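Local coordinates for protein peptidyl-tRNA hydrolase (Sulfolobus solfataricus, PDB 1XTY) that hydrolyses peptidyl-tRNA to free tRNA and an N-acyl amino acid, probably acting on peptidyl-tRNAs that drop off the ribosome during protein synthesis, at residues A[65-70]-A[98-103]; A[10-15]-A[90-95]; A[20-25]-A[84-89]. All blocks are in the same frame, centred on the assembly; numbering follows the deposited sequence.

Contact 1. Residues A[65-70]-A[98-103]; sequences DEIISR and TCLGIG
Ile67 of helix 64-76 packs on Leu100 of strand 97-106. This is helix-on-sheet packing in an alpha/beta fold, with the helix covering one face of the mixed sheet. The helix runs almost along the strand: the segment axes differ by 19° and come within 8.9 Å.

The contact across the layers is apolar. Ile67 uses both branches. Its CG2, anti to the backbone N, lies 4.0 Å from Leu100 CB. Its CD1 reaches the strand backbone, 3.9 Å from Cys99 CA. The Ile67 and Leu100 side chains run past one another, pointing opposite ways. Leu100 CG is also anti to its N (chi1 171°), which carries CD2 up to the helix. There CD2 sits 3.6 Å from Ile67 O and 4.0 Å from Arg70 CB. Val61 of strand 56-61 also packs on Ile67. Ile102 turns to the helix and also touches Ile113 and Thr114 of helix 107-114.

A polar bond within the helix holds Arg70. The Arg70 chain is extended from CG to NE and leads away from the strand. Its NH2 has a long, weak ion pair with Asp116. NH1 donates to Glu66 O at 2.7 Å, with the oxygen almost in the guanidinium plane.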
loop_
_atom_site.group_PDB
_atom_site.type_symbol
_atom_site.label_atom_id
_atom_site.label_comp_id
_atom_site.label_asym_id
_atom_site.label_seq_id
_atom_site.Cartn_x
_atom_site.Cartn_y
_atom_site.Cartn_z
ATOM N N ASP A 65 -1.204 -16.328 -15.768
ATOM C CA ASP A 65 -1.463 -15.897 -17.135
ATOM C C ASP A 65 -2.452 -14.744 -17.220
ATOM O O ASP A 65 -2.328 -13.883 -18.082
ATOM C CB ASP A 65 -1.972 -17.061 -17.990
ATOM C CG ASP A 65 -0.942 -18.160 -18.151
ATOM O OD1 ASP A 65 0.261 -17.891 -17.944
ATOM O OD2 ASP A 65 -1.336 -19.294 -18.500
ATOM N N GLU A 66 -3.436 -14.724 -16.331
ATOM C CA GLU A 66 -4.418 -13.653 -16.347
ATOM C C GLU A 66 -3.793 -12.330 -15.911
ATOM O O GLU A 66 -4.262 -11.258 -16.290
ATOM C CB GLU A 66 -5.605 -14.034 -15.465
ATOM C CG GLU A 66 -6.271 -15.310 -15.965
ATOM C CD GLU A 66 -7.471 -15.725 -15.152
ATOM O OE1 GLU A 66 -7.331 -15.885 -13.922
ATOM O OE2 GLU A 66 -8.556 -15.899 -15.752
ATOM N N ILE A 67 -2.724 -12.405 -15.128
ATOM C CA ILE A 67 -2.041 -11.194 -14.696
ATOM C C ILE A 67 -1.172 -10.677 -15.840
ATOM O O ILE A 67 -1.135 -9.479 -16.107
ATOM C CB ILE A 67 -1.184 -11.452 -13.428
ATOM C CG1 ILE A 67 -2.077 -11.302 -12.186
ATOM C CG2 ILE A 67 0.013 -10.500 -13.377
ATOM C CD1 ILE A 67 -1.342 -11.285 -10.871
ATOM N N ILE A 68 -0.487 -11.585 -16.530
ATOM C CA ILE A 68 0.369 -11.198 -17.649
ATOM C C ILE A 68 -0.494 -10.585 -18.748
ATOM O O ILE A 68 -0.118 -9.599 -19.385
ATOM C CB ILE A 68 1.123 -12.424 -18.228
ATOM C CG1 ILE A 68 1.982 -13.076 -17.142
ATOM C CG2 ILE A 68 1.973 -11.998 -19.425
ATOM C CD1 ILE A 68 3.067 -12.178 -16.575
ATOM N N SER A 69 -1.657 -11.184 -18.968
ATOM C CA SER A 69 -2.579 -10.702 -19.982
ATOM C C SER A 69 -2.954 -9.248 -19.724
ATOM O O SER A 69 -2.956 -8.426 -20.636
ATOM C CB SER A 69 -3.844 -11.561 -19.992
ATOM O OG SER A 69 -4.825 -11.001 -20.845
ATOM N N ARG A 70 -3.257 -8.929 -18.470
ATOM C CA ARG A 70 -3.651 -7.576 -18.119
ATOM C C ARG A 70 -2.492 -6.589 -18.060
ATOM O O ARG A 70 -2.677 -5.398 -18.301
ATOM C CB ARG A 70 -4.445 -7.603 -16.816
ATOM C CG ARG A 70 -5.759 -8.354 -17.006
ATOM C CD ARG A 70 -6.633 -8.391 -15.776
ATOM N NE ARG A 70 -7.908 -9.048 -16.066
ATOM C CZ ARG A 70 -8.025 -10.310 -16.471
ATOM N NH1 ARG A 70 -6.947 -11.066 -16.633
ATOM N NH2 ARG A 70 -9.224 -10.817 -16.724
ATOM N N THR A 98 3.089 -12.020 -7.316
ATOM C CA THR A 98 1.936 -12.045 -6.419
ATOM C C THR A 98 0.782 -11.138 -6.828
ATOM O O THR A 98 -0.382 -11.440 -6.543
ATOM C CB THR A 98 2.347 -11.649 -4.984
ATOM O OG1 THR A 98 2.885 -10.324 -4.995
ATOM C CG2 THR A 98 3.392 -12.614 -4.432
ATOM N N CYS A 99 1.089 -10.018 -7.478
ATOM C CA CYS A 99 0.034 -9.105 -7.888
ATOM C C CYS A 99 0.495 -8.091 -8.922
ATOM O O CYS A 99 1.693 -7.950 -9.196
ATOM C CB CYS A 99 -0.544 -8.375 -6.668
ATOM S SG CYS A 99 0.626 -7.317 -5.783
ATOM N N LEU A 100 -0.484 -7.390 -9.483
ATOM C CA LEU A 100 -0.263 -6.385 -10.513
ATOM C C LEU A 100 -0.982 -5.085 -10.156
ATOM O O LEU A 100 -2.180 -5.088 -9.870
ATOM C CB LEU A 100 -0.807 -6.897 -11.855
ATOM C CG LEU A 100 -0.874 -5.911 -13.024
ATOM C CD1 LEU A 100 0.534 -5.650 -13.562
ATOM C CD2 LEU A 100 -1.754 -6.483 -14.133
ATOM N N GLY A 101 -0.251 -3.979 -10.165
ATOM C CA GLY A 101 -0.881 -2.703 -9.886
ATOM C C GLY A 101 -1.047 -1.966 -11.199
ATOM O O GLY A 101 -0.201 -2.089 -12.084
ATOM N N ILE A 102 -2.138 -1.216 -11.341
ATOM C CA ILE A 102 -2.389 -0.441 -12.554
ATOM C C ILE A 102 -2.918 0.945 -12.189
ATOM O O ILE A 102 -3.820 1.075 -11.361
ATOM C CB ILE A 102 -3.435 -1.132 -13.470
ATOM C CG1 ILE A 102 -2.946 -2.525 -13.874
ATOM C CG2 ILE A 102 -3.674 -0.291 -14.707
ATOM C CD1 ILE A 102 -3.984 -3.338 -14.650
ATOM N N GLY A 103 -2.352 1.978 -12.803
ATOM C CA GLY A 103 -2.805 3.327 -12.527
ATOM C C GLY A 103 -1.928 4.089 -11.548
ATOM O O GLY A 103 -0.764 3.735 -11.349
#

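Contact 2. Residues A[10-15]-A[90-95]; sequences SDIKMG and TQLEPG
Leu92 reaches across to the loop 10-15 and has the largest share of this loop-to-loop contact. Its two methyls fork over different residues. CD1 lies 3.9 Å from Met14 CG, where the two side chains lie roughly perpendicular. CD2 lies 4.2 Å from Ile12 CB. Between these two neighbours, Lys13 O faces the branch point, 4.0 Å from Leu92 CG.

Ile12 holds its longer branch between the backbone N and the carbonyl carbon (chi1 55°). This carries CD1 in between Thr98 and Leu92. The bend at chi3 (-82°) folds the Met14 CE methyl back over the Ile12 side chain, while SD rests on Thr98.

At the outer edge, Lys13 and Gln91 pass at a slant, both extended beyond CG. The aliphatic part of the lysine meets the amide oxygen: Lys13 CD is 3.3 Å from Gln91 OE1.

The contact joins the loop between strand 2-9 and helix 16-35 to the loop between strands 81-85 and 97-106. Thr98 of strand 97-106 lies beneath Ile12, Met14 and Leu92, and Met14 also touches Ile19 and Gln22 of helix 16-35.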
loop_
_atom_site.group_PDB
_atom_site.type_symbol
_atom_site.label_atom_id
_atom_site.label_comp_id
_atom_site.label_asym_id
_atom_site.label_seq_id
_atom_site.Cartn_x
_atom_site.Cartn_y
_atom_site.Cartn_z
ATOM N N SER A 10 -5.019 -15.419 -6.722
ATOM C CA SER A 10 -5.723 -16.243 -5.746
ATOM C C SER A 10 -5.213 -17.682 -5.672
ATOM O O SER A 10 -5.517 -18.395 -4.718
ATOM C CB SER A 10 -7.219 -16.264 -6.068
ATOM O OG SER A 10 -7.739 -14.949 -6.170
ATOM N N ASP A 11 -4.440 -18.109 -6.668
ATOM C CA ASP A 11 -3.939 -19.482 -6.691
ATOM C C ASP A 11 -2.710 -19.755 -5.833
ATOM O O ASP A 11 -2.310 -20.908 -5.676
ATOM C CB ASP A 11 -3.674 -19.940 -8.131
ATOM C CG ASP A 11 -2.705 -19.038 -8.866
ATOM O OD1 ASP A 11 -2.249 -19.433 -9.961
ATOM O OD2 ASP A 11 -2.405 -17.936 -8.361
ATOM N N ILE A 12 -2.099 -18.712 -5.288
ATOM C CA ILE A 12 -0.945 -18.911 -4.422
ATOM C C ILE A 12 -1.428 -18.692 -2.993
ATOM O O ILE A 12 -2.453 -18.048 -2.772
ATOM C CB ILE A 12 0.212 -17.936 -4.749
ATOM C CG1 ILE A 12 -0.278 -16.492 -4.703
ATOM C CG2 ILE A 12 0.799 -18.268 -6.114
ATOM C CD1 ILE A 12 0.807 -15.483 -5.024
ATOM N N LYS A 13 -0.697 -19.231 -2.026
ATOM C CA LYS A 13 -1.091 -19.108 -0.628
ATOM C C LYS A 13 -0.528 -17.874 0.065
ATOM O O LYS A 13 0.687 -17.737 0.233
ATOM C CB LYS A 13 -0.669 -20.360 0.143
ATOM C CG LYS A 13 -1.061 -20.346 1.611
ATOM C CD LYS A 13 -0.678 -21.651 2.290
ATOM C CE LYS A 13 -1.045 -21.640 3.764
ATOM N NZ LYS A 13 -0.752 -22.950 4.414
ATOM N N MET A 14 -1.427 -16.981 0.470
ATOM C CA MET A 14 -1.040 -15.758 1.162
ATOM C C MET A 14 -2.047 -15.405 2.252
ATOM O O MET A 14 -3.248 -15.353 1.996
ATOM C CB MET A 14 -0.950 -14.587 0.178
ATOM C CG MET A 14 0.090 -14.744 -0.913
ATOM S SD MET A 14 0.293 -13.209 -1.852
ATOM C CE MET A 14 -1.069 -13.316 -3.004
ATOM N N GLY A 15 -1.553 -15.163 3.463
ATOM C CA GLY A 15 -2.431 -14.783 4.556
ATOM C C GLY A 15 -2.823 -13.327 4.367
ATOM O O GLY A 15 -2.258 -12.646 3.509
ATOM N N THR A 90 9.088 -15.760 3.354
ATOM C CA THR A 90 8.220 -16.738 3.986
ATOM C C THR A 90 7.933 -17.860 2.985
ATOM O O THR A 90 8.679 -18.024 2.029
ATOM C CB THR A 90 6.891 -16.060 4.495
ATOM O OG1 THR A 90 5.996 -17.068 4.963
ATOM C CG2 THR A 90 6.229 -15.221 3.407
ATOM N N GLN A 91 6.894 -18.651 3.238
ATOM C CA GLN A 91 6.516 -19.764 2.372
ATOM C C GLN A 91 6.911 -19.615 0.899
ATOM O O GLN A 91 7.750 -20.356 0.386
ATOM C CB GLN A 91 5.008 -19.992 2.468
ATOM C CG GLN A 91 4.554 -20.491 3.831
ATOM C CD GLN A 91 3.056 -20.428 3.979
ATOM O OE1 GLN A 91 2.333 -20.377 2.983
ATOM N NE2 GLN A 91 2.571 -20.429 5.232
ATOM N N LEU A 92 6.259 -18.680 0.218
ATOM C CA LEU A 92 6.482 -18.432 -1.197
ATOM C C LEU A 92 7.952 -18.333 -1.588
ATOM O O LEU A 92 8.782 -17.804 -0.843
ATOM C CB LEU A 92 5.761 -17.150 -1.630
ATOM C CG LEU A 92 4.231 -17.133 -1.545
ATOM C CD1 LEU A 92 3.697 -15.779 -1.984
ATOM C CD2 LEU A 92 3.661 -18.233 -2.419
ATOM N N GLU A 93 8.265 -18.846 -2.773
ATOM C CA GLU A 93 9.624 -18.799 -3.290
ATOM C C GLU A 93 9.881 -17.395 -3.821
ATOM O O GLU A 93 8.992 -16.773 -4.402
ATOM C CB GLU A 93 9.803 -19.817 -4.423
ATOM C CG GLU A 93 9.883 -21.262 -3.954
ATOM C CD GLU A 93 11.272 -21.644 -3.478
ATOM O OE1 GLU A 93 11.895 -20.849 -2.742
ATOM O OE2 GLU A 93 11.739 -22.747 -3.836
ATOM N N PRO A 94 11.097 -16.869 -3.617
ATOM C CA PRO A 94 11.388 -15.522 -4.113
ATOM C C PRO A 94 11.254 -15.476 -5.631
ATOM O O PRO A 94 11.635 -16.420 -6.323
ATOM C CB PRO A 94 12.818 -15.278 -3.633
ATOM C CG PRO A 94 13.405 -16.664 -3.599
ATOM C CD PRO A 94 12.286 -17.472 -2.992
ATOM N N GLY A 95 10.692 -14.387 -6.141
ATOM C CA GLY A 95 10.514 -14.255 -7.574
ATOM C C GLY A 95 9.096 -14.561 -8.014
ATOM O O GLY A 95 8.716 -14.264 -9.145
#

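Contact 3. Residues A[20-25]-A[84-89]; sequences AAQVAH and IEDAGK. With SO4 (sulfate ion), chain E.
Ile84, at the edge of the sheet, packs against Gln22 and His25 of helix 16-35. CD1 lies over one face of the His25 imidazole, a CH-pi contact 3.9 Å from the ring centroid. CG2 lies on the same face, nearer the CG-CD2 edge, 3.7 Å from His25 CD2, and also meets Gln22 NE2 at 3.5 Å. His25 CG, anti to the backbone N (chi1 -165°), brings the ring under the strand. Gln54 of the second subunit packs on His25.

The bend of Gln22 at chi2 (-63°) turns its amide toward the strand. NE2 donates to Thr98 OG1, and this fixes which way OE1 faces. OE1 lies 3.1 Å from O3 of a bound sulfate, probably from the crystallisation liquor, and 3.7 Å from Asp86 OD2. With an alanine here, Thr98 OG1 would probably lose its amide partner and a gap would open beside Ile84 CG2.

Asp86 OD1 accepts from Gly88 N in an Asx turn, while OD2 forms a salt bridge with Lys18. The turn holds the loop whose Ala87 N donates a nearly straight bond to sulfate O1 (2.8 Å, 164°). A backbone N-H thus grips the anion, while the Gln22 oxygen is likely to weaken its hold.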
loop_
_atom_site.group_PDB
_atom_site.type_symbol
_atom_site.label_atom_id
_atom_site.label_comp_id
_atom_site.label_asym_id
_atom_site.label_seq_id
_atom_site.Cartn_x
_atom_site.Cartn_y
_atom_site.Cartn_z
ATOM N N ALA A 20 -1.758 -7.861 2.330
ATOM C CA ALA A 20 -1.683 -6.425 2.579
ATOM C C ALA A 20 -0.307 -5.872 2.211
ATOM O O ALA A 20 -0.202 -4.797 1.621
ATOM C CB ALA A 20 -1.993 -6.130 4.043
ATOM N N ALA A 21 0.747 -6.603 2.558
ATOM C CA ALA A 21 2.095 -6.153 2.244
ATOM C C ALA A 21 2.324 -6.101 0.732
ATOM O O ALA A 21 2.896 -5.135 0.220
ATOM C CB ALA A 21 3.125 -7.075 2.900
ATOM N N GLN A 22 1.871 -7.131 0.019
ATOM C CA GLN A 22 2.039 -7.186 -1.432
ATOM C C GLN A 22 1.285 -6.063 -2.148
ATOM O O GLN A 22 1.814 -5.447 -3.074
ATOM C CB GLN A 22 1.578 -8.548 -1.978
ATOM C CG GLN A 22 2.275 -9.749 -1.341
ATOM C CD GLN A 22 3.775 -9.774 -1.595
ATOM O OE1 GLN A 22 4.562 -9.994 -0.677
ATOM N NE2 GLN A 22 4.175 -9.564 -2.845
ATOM N N VAL A 23 0.046 -5.809 -1.727
ATOM C CA VAL A 23 -0.764 -4.757 -2.333
ATOM C C VAL A 23 -0.135 -3.389 -2.051
ATOM O O VAL A 23 -0.111 -2.515 -2.919
ATOM C CB VAL A 23 -2.221 -4.802 -1.794
ATOM C CG1 VAL A 23 -2.997 -3.571 -2.240
ATOM C CG2 VAL A 23 -2.913 -6.059 -2.315
ATOM N N ALA A 24 0.380 -3.209 -0.840
ATOM C CA ALA A 24 1.026 -1.949 -0.475
ATOM C C ALA A 24 2.291 -1.775 -1.318
ATOM O O ALA A 24 2.658 -0.656 -1.678
ATOM C CB ALA A 24 1.375 -1.949 1.017
ATOM N N HIS A 25 2.955 -2.890 -1.616
ATOM C CA HIS A 25 4.171 -2.883 -2.428
ATOM C C HIS A 25 3.801 -2.419 -3.840
ATOM O O HIS A 25 4.483 -1.586 -4.439
ATOM C CB HIS A 25 4.765 -4.300 -2.475
ATOM C CG HIS A 25 6.181 -4.362 -2.965
ATOM N ND1 HIS A 25 6.776 -3.341 -3.677
ATOM C CD2 HIS A 25 7.109 -5.345 -2.876
ATOM C CE1 HIS A 25 8.007 -3.692 -4.004
ATOM N NE2 HIS A 25 8.235 -4.904 -3.530
ATOM N N ILE A 84 4.610 -7.141 -9.068
ATOM C CA ILE A 84 5.268 -7.427 -7.803
ATOM C C ILE A 84 5.632 -8.898 -7.616
ATOM O O ILE A 84 4.808 -9.781 -7.848
ATOM C CB ILE A 84 4.372 -6.982 -6.632
ATOM C CG1 ILE A 84 4.060 -5.485 -6.765
ATOM C CG2 ILE A 84 5.044 -7.292 -5.307
ATOM C CD1 ILE A 84 5.300 -4.592 -6.785
ATOM N N GLU A 85 6.874 -9.150 -7.207
ATOM C CA GLU A 85 7.338 -10.512 -6.959
ATOM C C GLU A 85 7.708 -10.622 -5.485
ATOM O O GLU A 85 8.166 -9.652 -4.872
ATOM C CB GLU A 85 8.548 -10.868 -7.839
ATOM C CG GLU A 85 8.300 -10.685 -9.340
ATOM C CD GLU A 85 9.311 -11.410 -10.227
ATOM O OE1 GLU A 85 10.467 -11.615 -9.802
ATOM O OE2 GLU A 85 8.948 -11.763 -11.370
ATOM N N ASP A 86 7.501 -11.802 -4.920
ATOM C CA ASP A 86 7.797 -12.049 -3.514
ATOM C C ASP A 86 9.300 -11.989 -3.232
ATOM O O ASP A 86 10.119 -12.332 -4.091
ATOM C CB ASP A 86 7.232 -13.417 -3.113
ATOM C CG ASP A 86 7.136 -13.595 -1.608
ATOM O OD1 ASP A 86 8.156 -13.922 -0.971
ATOM O OD2 ASP A 86 6.033 -13.396 -1.059
ATOM N N ALA A 87 9.659 -11.540 -2.031
ATOM C CA ALA A 87 11.062 -11.445 -1.636
ATOM C C ALA A 87 11.526 -12.776 -1.053
ATOM O O ALA A 87 12.666 -12.904 -0.601
ATOM C CB ALA A 87 11.247 -10.332 -0.610
ATOM N N GLY A 88 10.626 -13.756 -1.060
ATOM C CA GLY A 88 10.937 -15.083 -0.555
ATOM C C GLY A 88 11.340 -15.190 0.901
ATOM O O GLY A 88 12.175 -16.030 1.262
ATOM N N LYS A 89 10.759 -14.356 1.754
ATOM C CA LYS A 89 11.097 -14.398 3.178
ATOM C C LYS A 89 10.243 -15.424 3.918
ATOM O O LYS A 89 10.627 -15.895 4.989
ATOM C CB LYS A 89 10.918 -13.007 3.785
ATOM C CG LYS A 89 11.811 -11.950 3.153
ATOM C CD LYS A 89 13.293 -12.294 3.297
ATOM C CE LYS A 89 14.191 -11.238 2.648
ATOM N NZ LYS A 89 15.649 -11.534 2.830
HETATM S S SO4 E . 8.046 -9.215 0.526
HETATM O O1 SO4 E . 7.747 -10.300 -0.427
HETATM O O2 SO4 E . 8.898 -9.740 1.612
HETATM O O3 SO4 E . 6.785 -8.700 1.091
HETATM O O4 SO4 E . 8.759 -8.131 -0.176
#

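How the contacts relate
Thr98 of contact 1 ties the three together. Its CA meets Ile12 CD1 of contact 2 at 3.9 Å. Its N lies 2.9 Å from Ile84 O of contact 3. Contacts 1 and 3 are on different faces of the sheet: Leu100 turns to helix 64-76, whereas Cys99 SG lies 3.5 Å from Gln22 O on helix 16-35. Contacts 2 and 3 are nearest, with centres about 9 Å apart. Gly95 N is 3.0 Å from Asp86 O, and Leu92 CD1 is 3.5 Å from Asp86 OD2. Contact 2 thus walls one side of Asp86, close to the sulfate bound in contact 3. Contact 1 lies deeper, its centre about 14 Å from that of contact 3.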